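Local atomic coordinates of PTS EIIA type-4 domain-containing protein (Streptococcus agalactiae NEM316, PDB entry 4TKZ), a protein that probably acts as the EIIA component of a sugar phosphotransferase system, passing on a phosphoryl group during coupled sugar uptake and phosphorylation. Residues M95-E98 with A99-R103; I117-S120 with H121-I124; S40-D43 with V44-A47; N34-A37 with G38-S41; S74-S77 with V78-D82. All blocks are in the same frame, centred on the assembly; numbering follows the deposited sequence.

In the fold
Contact 1 is the buried one: residues 95-103 lie in helix 93-102, against strands 3-9 and 57-62 of the parallel sheet, and its chemistry is mostly apolar. Contact 2 ends the following helix, 110-122, touches contact 1 through Met95 and Ser120, and brings Ile117, His121 and Ile124 to the second subunit. On the opposite side of the chain's centre, contacts 3 and 4 share Ser40 and Ser41 and join strand 30-35 to helix 41-52; both are surface contacts, one built on helix capping, the other on a turn and a thioether. Contact 5, partly buried, spans the end of helix 68-76 and the loop after it, and meets contact 3 through Arg45 and Glu79.

Contact 1. Residues M95-E98 with A99-R103; sequences MLME and AVLSR
Met95 O, Leu96 O and Met97 O accept from the backbone N atoms of Ala99, Val100 and Leu101, the i to i+4 ladder of an alpha helix, with Leu101 N 2.8 Å from Met97 O. The helix is 93-102, packed on the parallel sheet of this alpha/beta fold. In the next rung Ser102 N reaches Glu98 O at 2.9 Å but at a more bent angle of 132°.

The apolar side chains are divided by direction. Leu96 and Val100 slant across each other, CD1 of the leucine 4.1 Å from CG2 of the valine, and both reach strand 3-9 and helix 12-24. Met97 and Leu101 run side by side, with Met97 CE 4.0 Å from Leu101 CD1; the flexible thioether, folded at its second and third torsions, fits its methyl in here and also packs on Leu20 and Ile23. Ala99, small enough for a helix lying close on a sheet, meets Ile4 and Leu59, while its CB rests 3.6 Å from Met95 O.

The polar edge belongs to Glu98 and Ser102. Glu98 starts with CG opposite its own N (chi1 -166°), and a bend at chi2 (66°) swings the carboxylate along the helix toward the serine one turn on. A bound glycerol, probably from the crystallisation liquor, lies about 3 Å from the Glu98 side chain. Ser102 OG donates to Glu98 OE2 at 2.7 Å, approaching from the anti side of the carboxylate and slightly out of its plane.

Contact 2. Residues I117-S120 with H121-I124; sequences ITSS and HEGI
Ile117 and His121 stand side by side, pointing the same way, and the isoleucine meets the imidazole at its rim: Ile117 CG2 lies in the ring plane, 3.6 Å from His121 CD2. The same CD2 is 3.2 Å from Ile117 O, which keeps the ring close to the preceding turn. Its first torsion sets CG next to the backbone N (chi1 -78°), which lays the imidazole back along that turn.

On the neighbouring flank Thr118 and Glu122 also run alongside each other. The threonine offers its methyl, CG2 being 3.5 Å from Glu122 OE1, because its hydroxyl is turned back to Asp114 O. Beneath these pairs run the alpha-helical bonds of the last turns of helix 110-122, His121 N to Ile117 O at 3.1 Å and Glu122 N to Thr118 O at 2.9 Å. Gly123 N then holds only weak bonds, to Ser119 O and Ser120 O, as the chain leaves the helix.

This end of the helix lies at the dimer interface. Ile124 of the second subunit packs on Ile117, Ser120 and His121, and the two copies of His121 meet with nearly parallel rings, hydrogen-bonded ND1 to ND1. Such a bond needs one imidazole to give the proton and the other to accept it; the two histidines therefore probably differ in whether ND1 carries a hydrogen, which two neutral tautomers could provide.

Contact 3. Residues S40-D43 with V44-A47; sequences SSND and VRVA
Ser40 and Val44 meet at the start of helix 41-52, where a capping box closes the first turn. Ser40, at the N-cap, accepts from Asp43 N through OG at 3.1 Å, and in return Ser40 N donates to Asp43 OD2 at 2.9 Å. This second bond is almost straight (173°), although the donor stands above the carboxylate plane. Serine suits the cap because its short hydroxyl folds back over the first turn; aspartate suits the third helical position because it takes up the N-H of the cap residue, and its charge probably interacts favourably with the positive end of the helix dipole.

The regular ladder follows. Val44 N makes only a weak bond to Ser40 O, whereas Arg45 N to Ser41 O (3.0 Å) and Val46 N to Asn42 O (2.8 Å) are full bonds. Val44, the buried member, packs on Phe35 and Val72, and its CG2 rests 3.6 Å from Ser40 O.

Along the outer flank Asn42 and Val46 slant past each other, Asn42 OD1 lying 3.6 Å from Val46 CG2. A water between Asn42 ND2 and Arg45 NE makes a doubtful link, being unusually close to ND2. Extended from CG to NE, Arg45 carries its guanidinium away from these turns to a salt bridge between NH1 and Glu79 OE2. The reciprocal pairing of Ser40 and Asp43 is the classic N-terminal capping box of an alpha helix.

Contact 4. Residues N34-A37 with G38-S41; sequences NFIA and GMSS
Met39 SD sits 3.0 Å from Asn34 O, a close sulfur-oxygen approach, and accepts a weak hydrogen bond from Ile36 N at 3.5 Å. Two side chains flank the methionine, each slanting across it. Ile36 brings CG1 to 3.8 Å from Met39 SD, and Phe35 brings CD1 to 3.8 Å from Met39 CB. Further along the same ring, Phe35 CE1 lies 3.3 Å from Met39 O. The methionine runs extended through chi2 and bends at chi3 (75°), which turns CE back toward Phe35; a long, pliable thioether can thus follow the backbone and touch an aromatic ring at once.

What brings Met39 back beside the strand is a type II beta turn from Ile36 to Met39, closed by Met39 N to Ile36 O at 3.1 Å. Gly38 takes its third position with a positive phi (107°), where any CB would collide with Ala37 O, and glycine suits the place for that reason. A water bridges the mouth of the turn, donating to both Ile36 O and Met39 O. Just before the beta turn, Phe35 centres an inverse gamma turn at the end of strand 30-35.

Further out, the Phe35 ring meets that of His9 at a steep angle and packs on Thr68 and Pro69, while Met39 touches Val44. Asn34 turns the other way and donates through ND2 to Asp14 OD1. At the tip of the turn, Ala37 packs on Leu22 of the second subunit.

Contact 5. Residues S74-S77 with V78-D82; sequences SALS and VEYTD
Leu76 turns CG opposite its backbone N (chi1 -163°) and Tyr80 sets CG beside its own N (chi1 -56°), and these two settings bring the side chains together. They cross at a slant, Leu76 CG lying in the plane of the phenol ring at its edge, 3.7 Å from Tyr80 CE1; the branched leucine can meet this edge while it also packs on Leu48. Close to the ring plane on this edge is also Leu76 O, 3.5 Å from Tyr80 CD1. Glu79 passes the leucine nearly at right angles, with its OE2, the oxygen paired with Arg45, 3.5 Å from Leu76 CD1.

The chain folds back this way through a type I beta turn from Leu76 to Glu79, at the end of helix 68-76. Its closing bond, Glu79 N to Leu76 O at 3.2 Å, comes from well above the carbonyl plane.

Ser77, within the turn, donates from OG to Ser74 O at 2.7 Å, a short polar group satisfying a carbonyl of the last helical turn. Val78 rests CG2 3.5 Å from Ala75 O. Tyr80, long and flat, packs on Val52 of helix 41-52 and on Ile85 of strand 84-89, while Phe127 of the second subunit packs on Ser74, Ser77 and Val78.

Contact 1. Residues M95-E98 with A99-R103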
loop_
_atom_site.group_PDB
_atom_site.type_symbol
_atom_site.label_atom_id
_atom_site.label_comp_id
_atom_site.label_asym_id
_atom_site.label_seq_id
_atom_site.Cartn_x
_atom_site.Cartn_y
_atom_site.Cartn_z
ATOM N N MET A 95 2.752 7.333 -0.467
ATOM C CA MET A 95 3.901 7.318 -1.377
ATOM C C MET A 95 3.441 7.716 -2.777
ATOM O O MET A 95 4.042 8.581 -3.427
ATOM C CB MET A 95 4.537 5.924 -1.390
ATOM C CG MET A 95 5.835 5.849 -2.148
ATOM S SD MET A 95 6.530 4.197 -2.081
ATOM C CE MET A 95 7.193 4.175 -0.418
ATOM N N LEU A 96 2.345 7.110 -3.225
ATOM C CA LEU A 96 1.823 7.360 -4.569
ATOM C C LEU A 96 1.290 8.776 -4.736
ATOM O O LEU A 96 1.582 9.453 -5.725
ATOM C CB LEU A 96 0.719 6.353 -4.912
ATOM C CG LEU A 96 0.118 6.471 -6.311
ATOM C CD1 LEU A 96 1.200 6.485 -7.414
ATOM C CD2 LEU A 96 -0.856 5.319 -6.531
ATOM N N MET A 97 0.497 9.230 -3.773
ATOM C CA MET A 97 -0.077 10.562 -3.886
ATOM C C MET A 97 1.020 11.628 -3.891
ATOM O O MET A 97 0.961 12.587 -4.661
ATOM C CB MET A 97 -1.092 10.812 -2.766
ATOM C CG MET A 97 -2.365 9.950 -2.841
ATOM S SD MET A 97 -3.233 9.992 -4.430
ATOM C CE MET A 97 -3.553 11.755 -4.569
ATOM N N GLU A 98 2.038 11.448 -3.060
ATOM C CA GLU A 98 3.121 12.430 -2.997
ATOM C C GLU A 98 3.874 12.518 -4.316
ATOM O O GLU A 98 4.181 13.612 -4.798
ATOM C CB GLU A 98 4.109 12.095 -1.876
ATOM C CG GLU A 98 5.050 13.267 -1.555
ATOM C CD GLU A 98 4.293 14.461 -0.973
ATOM O OE1 GLU A 98 3.956 14.414 0.220
ATOM O OE2 GLU A 98 4.032 15.440 -1.707
ATOM N N ALA A 99 4.173 11.364 -4.902
ATOM C CA ALA A 99 4.901 11.349 -6.165
ATOM C C ALA A 99 4.095 12.084 -7.234
ATOM O O ALA A 99 4.631 12.926 -7.969
ATOM C CB ALA A 99 5.212 9.920 -6.597
ATOM N N VAL A 100 2.802 11.780 -7.295
ATOM C CA VAL A 100 1.917 12.380 -8.287
ATOM C C VAL A 100 1.771 13.886 -8.068
ATOM O O VAL A 100 1.918 14.683 -8.995
ATOM C CB VAL A 100 0.532 11.720 -8.251
ATOM C CG1 VAL A 100 -0.491 12.549 -9.043
ATOM C CG2 VAL A 100 0.605 10.285 -8.772
ATOM N N LEU A 101 1.496 14.279 -6.834
ATOM C CA LEU A 101 1.227 15.690 -6.563
ATOM C C LEU A 101 2.477 16.579 -6.525
ATOM O O LEU A 101 2.376 17.798 -6.660
ATOM C CB LEU A 101 0.415 15.841 -5.277
ATOM C CG LEU A 101 -1.005 15.277 -5.342
ATOM C CD1 LEU A 101 -1.617 15.230 -3.950
ATOM C CD2 LEU A 101 -1.877 16.100 -6.294
ATOM N N SER A 102 3.655 15.984 -6.364
ATOM C CA SER A 102 4.867 16.792 -6.218
ATOM C C SER A 102 5.858 16.705 -7.378
ATOM O O SER A 102 6.766 17.536 -7.476
ATOM C CB SER A 102 5.583 16.462 -4.903
ATOM O OG SER A 102 4.894 17.003 -3.791
ATOM N N ARG A 103 5.703 15.714 -8.250
ATOM C CA ARG A 103 6.696 15.497 -9.310
ATOM C C ARG A 103 6.850 16.711 -10.229
ATOM O O ARG A 103 7.933 16.959 -10.782
ATOM C CB ARG A 103 6.350 14.265 -10.138
ATOM C CG ARG A 103 5.010 14.350 -10.854
ATOM C CD ARG A 103 4.774 13.090 -11.667
ATOM N NE ARG A 103 3.404 13.005 -12.166
ATOM C CZ ARG A 103 3.015 12.124 -13.079
ATOM N NH1 ARG A 103 3.894 11.262 -13.582
ATOM N NH2 ARG A 103 1.761 12.105 -13.489
#

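Contact 2. Residues I117-S120 with H121-I124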
loop_
_atom_site.group_PDB
_atom_site.type_symbol
_atom_site.label_atom_id
_atom_site.label_comp_id
_atom_site.label_asym_id
_atom_site.label_seq_id
_atom_site.Cartn_x
_atom_site.Cartn_y
_atom_site.Cartn_z
ATOM N N ILE A 117 9.545 9.641 0.301
ATOM C CA ILE A 117 9.889 8.776 1.425
ATOM C C ILE A 117 9.334 9.329 2.728
ATOM O O ILE A 117 8.737 8.607 3.542
ATOM C CB ILE A 117 11.419 8.675 1.575
ATOM C CG1 ILE A 117 12.032 7.931 0.391
ATOM C CG2 ILE A 117 11.781 7.990 2.890
ATOM C CD1 ILE A 117 11.521 6.531 0.240
ATOM N N THR A 118 9.559 10.619 2.928
ATOM C CA THR A 118 9.089 11.302 4.125
ATOM C C THR A 118 7.586 11.133 4.274
ATOM O O THR A 118 7.104 10.740 5.342
ATOM C CB THR A 118 9.435 12.799 4.068
ATOM O OG1 THR A 118 10.861 12.956 4.094
ATOM C CG2 THR A 118 8.804 13.549 5.239
ATOM N N SER A 119 6.847 11.420 3.203
ATOM C CA SER A 119 5.390 11.326 3.249
ATOM C C SER A 119 4.929 9.891 3.493
ATOM O O SER A 119 3.937 9.670 4.186
ATOM C CB SER A 119 4.766 11.887 1.967
ATOM O OG SER A 119 4.859 13.303 1.928
ATOM N N SER A 120 5.653 8.926 2.924
ATOM C CA SER A 120 5.319 7.513 3.079
ATOM C C SER A 120 5.340 7.123 4.548
ATOM O O SER A 120 4.428 6.452 5.051
ATOM C CB SER A 120 6.294 6.629 2.275
ATOM O OG SER A 120 6.333 7.029 0.924
ATOM N N HIS A 121 6.373 7.577 5.243
ATOM C CA HIS A 121 6.536 7.314 6.662
ATOM C C HIS A 121 5.512 8.090 7.487
ATOM O O HIS A 121 4.917 7.551 8.420
ATOM C CB HIS A 121 7.942 7.720 7.102
ATOM C CG HIS A 121 8.999 6.729 6.737
ATOM N ND1 HIS A 121 9.083 5.488 7.328
ATOM C CD2 HIS A 121 10.029 6.799 5.860
ATOM C CE1 HIS A 121 10.115 4.832 6.826
ATOM N NE2 HIS A 121 10.701 5.603 5.926
ATOM N N GLU A 122 5.316 9.357 7.144
ATOM C CA GLU A 122 4.398 10.204 7.890
ATOM C C GLU A 122 2.958 9.727 7.763
ATOM O O GLU A 122 2.106 10.071 8.585
ATOM C CB GLU A 122 4.530 11.665 7.436
ATOM C CG GLU A 122 5.865 12.293 7.807
ATOM C CD GLU A 122 6.009 13.715 7.319
ATOM O OE1 GLU A 122 5.516 14.019 6.215
ATOM O OE2 GLU A 122 6.624 14.529 8.042
ATOM N N GLY A 123 2.682 8.933 6.734
ATOM C CA GLY A 123 1.334 8.442 6.489
ATOM C C GLY A 123 0.942 7.233 7.327
ATOM O O GLY A 123 -0.224 6.834 7.350
ATOM N N ILE A 124 1.921 6.636 7.997
ATOM C CA ILE A 124 1.686 5.479 8.862
ATOM C C ILE A 124 1.382 5.980 10.261
ATOM O O ILE A 124 2.269 6.440 10.977
ATOM C CB ILE A 124 2.921 4.559 8.907
ATOM C CG1 ILE A 124 3.220 4.024 7.507
ATOM C CG2 ILE A 124 2.688 3.381 9.855
ATOM C CD1 ILE A 124 4.589 3.336 7.389
#

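Contact 3. Residues S40-D43 with V44-A47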
loop_
_atom_site.group_PDB
_atom_site.type_symbol
_atom_site.label_atom_id
_atom_site.label_comp_id
_atom_site.label_asym_id
_atom_site.label_seq_id
_atom_site.Cartn_x
_atom_site.Cartn_y
_atom_site.Cartn_z
ATOM N N SER A 40 6.546 -14.962 -14.725
ATOM C CA SER A 40 7.904 -15.192 -14.287
ATOM C C SER A 40 8.564 -13.864 -13.964
ATOM O O SER A 40 8.042 -12.793 -14.289
ATOM C CB SER A 40 8.712 -15.874 -15.393
ATOM O OG SER A 40 8.981 -14.956 -16.441
ATOM N N SER A 41 9.723 -13.944 -13.326
ATOM C CA SER A 41 10.537 -12.765 -13.071
ATOM C C SER A 41 10.933 -12.090 -14.389
ATOM O O SER A 41 10.902 -10.865 -14.501
ATOM C CB SER A 41 11.761 -13.149 -12.236
ATOM O OG SER A 41 12.619 -12.049 -12.033
ATOM N N ASN A 42 11.297 -12.881 -15.397
ATOM C CA ASN A 42 11.661 -12.286 -16.676
ATOM C C ASN A 42 10.492 -11.514 -17.304
ATOM O O ASN A 42 10.703 -10.494 -17.966
ATOM C CB ASN A 42 12.228 -13.339 -17.649
ATOM C CG ASN A 42 12.925 -12.713 -18.846
ATOM O OD1 ASN A 42 12.377 -12.671 -19.948
ATOM N ND2 ASN A 42 14.131 -12.203 -18.628
ATOM N N ASP A 43 9.269 -11.988 -17.084
ATOM C CA ASP A 43 8.080 -11.316 -17.609
ATOM C C ASP A 43 7.988 -9.892 -17.061
ATOM O O ASP A 43 7.684 -8.944 -17.796
ATOM C CB ASP A 43 6.812 -12.081 -17.235
ATOM C CG ASP A 43 6.667 -13.379 -17.990
ATOM O OD1 ASP A 43 7.224 -13.482 -19.104
ATOM O OD2 ASP A 43 5.984 -14.289 -17.468
ATOM N N VAL A 44 8.260 -9.756 -15.765
ATOM C CA VAL A 44 8.317 -8.448 -15.116
ATOM C C VAL A 44 9.436 -7.603 -15.706
ATOM O O VAL A 44 9.258 -6.409 -15.960
ATOM C CB VAL A 44 8.562 -8.577 -13.604
ATOM C CG1 VAL A 44 8.553 -7.205 -12.953
ATOM C CG2 VAL A 44 7.506 -9.445 -12.978
ATOM N N ARG A 45 10.596 -8.221 -15.929
ATOM C CA ARG A 45 11.726 -7.498 -16.494
ATOM C C ARG A 45 11.402 -6.965 -17.880
ATOM O O ARG A 45 11.735 -5.825 -18.194
ATOM C CB ARG A 45 12.967 -8.388 -16.570
ATOM C CG ARG A 45 14.167 -7.689 -17.182
ATOM C CD ARG A 45 15.410 -8.533 -16.986
ATOM N NE ARG A 45 16.525 -8.074 -17.803
ATOM C CZ ARG A 45 17.553 -7.374 -17.339
ATOM N NH1 ARG A 45 18.532 -7.016 -18.161
ATOM N NH2 ARG A 45 17.617 -7.050 -16.055
ATOM N N VAL A 46 10.747 -7.791 -18.695
ATOM C CA VAL A 46 10.386 -7.418 -20.063
ATOM C C VAL A 46 9.430 -6.241 -20.033
ATOM O O VAL A 46 9.597 -5.264 -20.769
ATOM C CB VAL A 46 9.729 -8.598 -20.809
ATOM C CG1 VAL A 46 9.029 -8.120 -22.071
ATOM C CG2 VAL A 46 10.794 -9.631 -21.186
ATOM N N ALA A 47 8.436 -6.338 -19.161
ATOM C CA ALA A 47 7.449 -5.277 -19.030
ATOM C C ALA A 47 8.098 -3.965 -18.603
ATOM O O ALA A 47 7.806 -2.900 -19.166
ATOM C CB ALA A 47 6.356 -5.680 -18.057
HETATM O O HOH W 1 15.171 -10.183 -19.680
#

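Contact 4. Residues N34-A37 with G38-S41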
loop_
_atom_site.group_PDB
_atom_site.type_symbol
_atom_site.label_atom_id
_atom_site.label_comp_id
_atom_site.label_asym_id
_atom_site.label_seq_id
_atom_site.Cartn_x
_atom_site.Cartn_y
_atom_site.Cartn_z
ATOM N N ASN A 34 1.190 -5.470 -13.167
ATOM C CA ASN A 34 0.639 -6.451 -12.249
ATOM C C ASN A 34 1.387 -7.779 -12.308
ATOM O O ASN A 34 1.312 -8.491 -13.308
ATOM C CB ASN A 34 -0.853 -6.672 -12.538
ATOM C CG ASN A 34 -1.671 -5.395 -12.417
ATOM O OD1 ASN A 34 -2.008 -4.965 -11.317
ATOM N ND2 ASN A 34 -2.008 -4.795 -13.553
ATOM N N PHE A 35 2.101 -8.105 -11.234
ATOM C CA PHE A 35 2.842 -9.360 -11.143
ATOM C C PHE A 35 1.901 -10.455 -10.669
ATOM O O PHE A 35 1.839 -10.768 -9.479
ATOM C CB PHE A 35 4.020 -9.217 -10.178
ATOM C CG PHE A 35 4.870 -10.456 -10.051
ATOM C CD1 PHE A 35 5.228 -11.193 -11.177
ATOM C CD2 PHE A 35 5.329 -10.869 -8.809
ATOM C CE1 PHE A 35 6.024 -12.330 -11.067
ATOM C CE2 PHE A 35 6.128 -12.004 -8.680
ATOM C CZ PHE A 35 6.476 -12.742 -9.818
ATOM N N ILE A 36 1.175 -11.041 -11.613
ATOM C CA ILE A 36 0.109 -11.979 -11.277
ATOM C C ILE A 36 0.597 -13.422 -11.321
ATOM O O ILE A 36 1.686 -13.712 -11.826
ATOM C CB ILE A 36 -1.094 -11.818 -12.225
ATOM C CG1 ILE A 36 -0.695 -12.196 -13.654
ATOM C CG2 ILE A 36 -1.640 -10.386 -12.178
ATOM C CD1 ILE A 36 -1.844 -12.211 -14.623
ATOM N N ALA A 37 -0.210 -14.329 -10.779
ATOM C CA ALA A 37 0.113 -15.747 -10.804
ATOM C C ALA A 37 0.296 -16.202 -12.239
ATOM O O ALA A 37 -0.523 -15.898 -13.108
ATOM C CB ALA A 37 -0.975 -16.560 -10.134
ATOM N N GLY A 38 1.386 -16.922 -12.477
ATOM C CA GLY A 38 1.711 -17.405 -13.804
ATOM C C GLY A 38 2.872 -16.644 -14.412
ATOM O O GLY A 38 3.559 -17.156 -15.296
ATOM N N MET A 39 3.092 -15.419 -13.942
ATOM C CA MET A 39 4.177 -14.598 -14.471
ATOM C C MET A 39 5.525 -14.961 -13.875
ATOM O O MET A 39 5.639 -15.236 -12.674
ATOM C CB MET A 39 3.911 -13.117 -14.223
ATOM C CG MET A 39 3.064 -12.454 -15.276
ATOM S SD MET A 39 2.681 -10.770 -14.752
ATOM C CE MET A 39 4.239 -9.951 -15.051
ATOM N N SER A 40 6.546 -14.962 -14.725
ATOM C CA SER A 40 7.904 -15.192 -14.287
ATOM C C SER A 40 8.564 -13.864 -13.964
ATOM O O SER A 40 8.042 -12.793 -14.289
ATOM C CB SER A 40 8.712 -15.874 -15.393
ATOM O OG SER A 40 8.981 -14.956 -16.441
ATOM N N SER A 41 9.723 -13.944 -13.326
ATOM C CA SER A 41 10.537 -12.765 -13.071
ATOM C C SER A 41 10.933 -12.090 -14.389
ATOM O O SER A 41 10.902 -10.865 -14.501
ATOM C CB SER A 41 11.761 -13.149 -12.236
ATOM O OG SER A 41 12.619 -12.049 -12.033
HETATM O O HOH W 2 3.907 -15.227 -10.521
#

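Contact 5. Residues S74-S77 with V78-D82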
loop_
_atom_site.group_PDB
_atom_site.type_symbol
_atom_site.label_atom_id
_atom_site.label_comp_id
_atom_site.label_asym_id
_atom_site.label_seq_id
_atom_site.Cartn_x
_atom_site.Cartn_y
_atom_site.Cartn_z
ATOM N N SER A 74 15.197 -3.088 -9.214
ATOM C CA SER A 74 16.493 -2.653 -8.724
ATOM C C SER A 74 17.614 -3.050 -9.680
ATOM O O SER A 74 18.518 -2.256 -9.939
ATOM C CB SER A 74 16.769 -3.256 -7.346
ATOM O OG SER A 74 15.918 -2.684 -6.371
ATOM N N ALA A 75 17.539 -4.275 -10.193
ATOM C CA ALA A 75 18.565 -4.819 -11.096
ATOM C C ALA A 75 18.630 -4.037 -12.395
ATOM O O ALA A 75 19.710 -3.827 -12.960
ATOM C CB ALA A 75 18.285 -6.282 -11.392
ATOM N N LEU A 76 17.466 -3.625 -12.879
ATOM C CA LEU A 76 17.380 -2.908 -14.134
ATOM C C LEU A 76 17.787 -1.451 -13.962
ATOM O O LEU A 76 18.278 -0.834 -14.902
ATOM C CB LEU A 76 15.970 -3.009 -14.709
ATOM C CG LEU A 76 15.836 -2.654 -16.187
ATOM C CD1 LEU A 76 16.637 -3.633 -17.056
ATOM C CD2 LEU A 76 14.366 -2.635 -16.596
ATOM N N SER A 77 17.590 -0.902 -12.762
ATOM C CA SER A 77 17.847 0.517 -12.514
ATOM C C SER A 77 19.317 0.916 -12.666
ATOM O O SER A 77 19.627 2.100 -12.744
ATOM C CB SER A 77 17.387 0.911 -11.111
ATOM O OG SER A 77 18.278 0.384 -10.144
ATOM N N VAL A 78 20.219 -0.057 -12.692
ATOM C CA VAL A 78 21.647 0.262 -12.780
ATOM C C VAL A 78 22.234 -0.040 -14.157
ATOM O O VAL A 78 23.459 -0.039 -14.329
ATOM C CB VAL A 78 22.463 -0.480 -11.701
ATOM C CG1 VAL A 78 21.915 -0.195 -10.319
ATOM C CG2 VAL A 78 22.455 -1.980 -11.960
ATOM N N GLU A 79 21.374 -0.285 -15.141
ATOM C CA GLU A 79 21.845 -0.773 -16.442
ATOM C C GLU A 79 21.839 0.292 -17.530
ATOM O O GLU A 79 22.424 0.104 -18.601
ATOM C CB GLU A 79 20.994 -1.947 -16.903
ATOM C CG GLU A 79 21.070 -3.166 -16.023
ATOM C CD GLU A 79 20.877 -4.416 -16.824
ATOM O OE1 GLU A 79 21.763 -4.704 -17.654
ATOM O OE2 GLU A 79 19.842 -5.092 -16.645
ATOM N N TYR A 80 21.164 1.402 -17.261
ATOM C CA TYR A 80 21.094 2.499 -18.212
ATOM C C TYR A 80 21.970 3.656 -17.735
ATOM O O TYR A 80 21.764 4.200 -16.649
ATOM C CB TYR A 80 19.650 2.976 -18.367
ATOM C CG TYR A 80 18.650 1.913 -18.767
ATOM C CD1 TYR A 80 18.080 1.073 -17.816
ATOM C CD2 TYR A 80 18.253 1.770 -20.089
ATOM C CE1 TYR A 80 17.153 0.117 -18.171
ATOM C CE2 TYR A 80 17.318 0.821 -20.455
ATOM C CZ TYR A 80 16.770 -0.000 -19.492
ATOM O OH TYR A 80 15.836 -0.947 -19.859
ATOM N N THR A 81 22.934 4.032 -18.567
ATOM C CA THR A 81 23.893 5.091 -18.252
ATOM C C THR A 81 23.251 6.441 -17.974
ATOM O O THR A 81 23.607 7.127 -17.009
ATOM C CB THR A 81 24.895 5.259 -19.412
ATOM O OG1 THR A 81 25.628 4.044 -19.579
ATOM C CG2 THR A 81 25.867 6.391 -19.133
ATOM N N ASP A 82 22.299 6.830 -18.815
ATOM C CA ASP A 82 21.762 8.181 -18.725
ATOM C C ASP A 82 20.330 8.276 -18.212
ATOM O O ASP A 82 19.770 9.367 -18.154
ATOM C CB ASP A 82 21.902 8.904 -20.064
ATOM C CG ASP A 82 23.340 9.278 -20.365
ATOM O OD1 ASP A 82 24.000 9.871 -19.482
ATOM O OD2 ASP A 82 23.811 8.962 -21.478
#